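Local coordinates for alpha-L-arabinosidase (Xanthomonas axonopodis pv. citri, PDB 6D25), which probably releases L-arabinofuranose side groups from arabinoxylans as a family GH51 arabinofuranosidase, apparently including those on internal doubly substituted xylose units, at residues A102-H106 with A153-A159. Sequence-based numbering, arbitrary orientation.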
loop_
_atom_site.group_PDB
_atom_site.type_symbol
_atom_site.label_atom_id
_atom_site.label_comp_id
_atom_site.label_asym_id
_atom_site.label_seq_id
_atom_site.Cartn_x
_atom_site.Cartn_y
_atom_site.Cartn_z
ATOM N N ALA A 102 7.627 16.092 -1.778
ATOM C CA ALA A 102 6.857 15.683 -0.604
ATOM C C ALA A 102 6.483 14.201 -0.659
ATOM O O ALA A 102 6.296 13.588 0.406
ATOM C CB ALA A 102 5.616 16.533 -0.435
ATOM N N ASP A 103 6.351 13.658 -1.878
ATOM C CA ASP A 103 5.941 12.271 -2.051
ATOM C C ASP A 103 7.102 11.301 -1.770
ATOM O O ASP A 103 6.893 10.077 -1.785
ATOM C CB ASP A 103 5.355 12.086 -3.461
ATOM C CG ASP A 103 4.221 13.088 -3.825
ATOM O OD1 ASP A 103 3.276 13.231 -2.945
ATOM O OD2 ASP A 103 4.302 13.746 -5.007
ATOM N N GLU A 104 8.309 11.784 -1.540
ATOM C CA GLU A 104 9.434 10.963 -1.161
ATOM C C GLU A 104 10.048 11.433 0.177
ATOM O O GLU A 104 11.049 10.897 0.598
ATOM C CB GLU A 104 10.559 11.056 -2.195
ATOM C CG GLU A 104 10.266 10.392 -3.511
ATOM C CD GLU A 104 11.456 10.363 -4.473
ATOM O OE1 GLU A 104 12.399 11.210 -4.368
ATOM O OE2 GLU A 104 11.442 9.498 -5.339
ATOM N N TYR A 105 9.468 12.405 0.836
ATOM C CA TYR A 105 10.047 12.958 2.073
ATOM C C TYR A 105 9.652 12.118 3.291
ATOM O O TYR A 105 8.510 11.696 3.391
ATOM C CB TYR A 105 9.536 14.377 2.268
ATOM C CG TYR A 105 10.077 15.128 3.458
ATOM C CD1 TYR A 105 11.428 15.427 3.559
ATOM C CD2 TYR A 105 9.236 15.615 4.448
ATOM C CE1 TYR A 105 11.929 16.151 4.626
ATOM C CE2 TYR A 105 9.722 16.373 5.497
ATOM C CZ TYR A 105 11.066 16.653 5.581
ATOM O OH TYR A 105 11.543 17.400 6.626
ATOM N N HIS A 106 10.610 11.922 4.193
ATOM C CA HIS A 106 10.396 11.229 5.458
ATOM C C HIS A 106 10.632 12.253 6.565
ATOM O O HIS A 106 11.810 12.641 6.793
ATOM C CB HIS A 106 11.278 9.982 5.530
ATOM C CG HIS A 106 10.945 9.064 4.405
ATOM N ND1 HIS A 106 9.785 8.318 4.418
ATOM C CD2 HIS A 106 11.492 8.876 3.189
ATOM C CE1 HIS A 106 9.618 7.719 3.260
ATOM N NE2 HIS A 106 10.665 8.009 2.487
ATOM N N ALA A 153 2.425 19.271 3.242
ATOM C CA ALA A 153 2.241 18.255 2.188
ATOM C C ALA A 153 2.785 16.922 2.696
ATOM O O ALA A 153 3.991 16.779 2.898
ATOM C CB ALA A 153 2.913 18.672 0.912
ATOM N N GLY A 154 1.875 15.972 2.926
ATOM C CA GLY A 154 2.247 14.657 3.475
ATOM C C GLY A 154 2.577 13.622 2.404
ATOM O O GLY A 154 2.142 13.699 1.224
ATOM N N ASN A 155 3.383 12.646 2.802
ATOM C CA ASN A 155 3.897 11.582 1.941
ATOM C C ASN A 155 2.903 10.408 1.947
ATOM O O ASN A 155 2.746 9.694 2.955
ATOM C CB ASN A 155 5.274 11.120 2.427
ATOM C CG ASN A 155 5.915 10.046 1.559
ATOM O OD1 ASN A 155 5.219 9.343 0.838
ATOM N ND2 ASN A 155 7.232 9.873 1.638
ATOM N N VAL A 156 2.266 10.206 0.792
ATOM C CA VAL A 156 1.433 9.082 0.531
ATOM C C VAL A 156 2.117 8.089 -0.422
ATOM O O VAL A 156 1.998 6.874 -0.225
ATOM C CB VAL A 156 0.085 9.588 -0.006
ATOM C CG1 VAL A 156 -0.693 8.509 -0.679
ATOM C CG2 VAL A 156 -0.717 10.219 1.114
ATOM N N GLY A 157 2.904 8.561 -1.349
ATOM C CA GLY A 157 3.466 7.708 -2.399
ATOM C C GLY A 157 4.403 6.620 -1.897
ATOM O O GLY A 157 4.236 5.459 -2.263
ATOM N N ASP A 158 5.427 7.000 -1.136
ATOM C CA ASP A 158 6.454 6.014 -0.803
ATOM C C ASP A 158 6.504 5.650 0.690
ATOM O O ASP A 158 7.198 4.673 1.063
ATOM C CB ASP A 158 7.785 6.377 -1.471
ATOM C CG ASP A 158 8.838 7.028 -0.624
ATOM O OD1 ASP A 158 8.474 7.620 0.399
ATOM O OD2 ASP A 158 9.997 6.946 -1.033
ATOM N N ALA A 159 5.594 6.172 1.480
ATOM C CA ALA A 159 5.524 5.857 2.922
ATOM C C ALA A 159 4.252 5.069 3.221
ATOM O O ALA A 159 3.234 5.201 2.510
ATOM C CB ALA A 159 5.510 7.159 3.693
HETATM O O HOH W 1 6.033 14.889 2.958
HETATM O O HOH W 2 11.878 8.292 -0.245
#
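Asn-155 reaches across to the loop 102-106 and joins it to its own turn through one amide. Its ND2 donates to Tyr-105 O at 2.8 Å, nearly straight (170°), arriving from above the carbonyl plane while the acceptor lies in the plane of the amide. The second N-H of ND2 goes to Asp-158 OD1 at 2.9 Å, on the anti side and tilted somewhat out of the carboxylate plane. With OD1 accepting from Asp-158 N at 3.1 Å on an in-plane lone pair, both ends of the amide are engaged, which fixes its flip. The reach depends on chi1 of -178°, which sets CG anti to the backbone N and beside the carbonyl carbon. A weak backbone bond from Asp-158 N to Asp-103 O supplements this grip.

The His-106 ring is tilted 25° from the carboxylate of Asp-158, with NE2 3.1 Å from OD1, and its ND1 is hydrogen-bonded to Glu-163. One water bridges the segments by donating to Ala-102 O and Ala-153 O. Another, at the edge of the His-106 ring, links NE2 to Glu-104 O; its approach to Asp-158 OD2 is suspiciously short, so a second bridge there is doubtful. The methyls of Ala-102 and Ala-153 add an apolar touch, CB to CB 3.7 Å.

Outward, Glu-104 forms a salt bridge with Lys-227 of the second subunit of the trimer, and also bonds Thr-123. Asn-155 OD1 and Asp-158 N make an Asx motif in the loop that follows strand 149-154; the same amide ties that loop to the one after neighbouring strand 93-96 in the parallel eight-stranded (beta/alpha)8 barrel of GH51 enzymes.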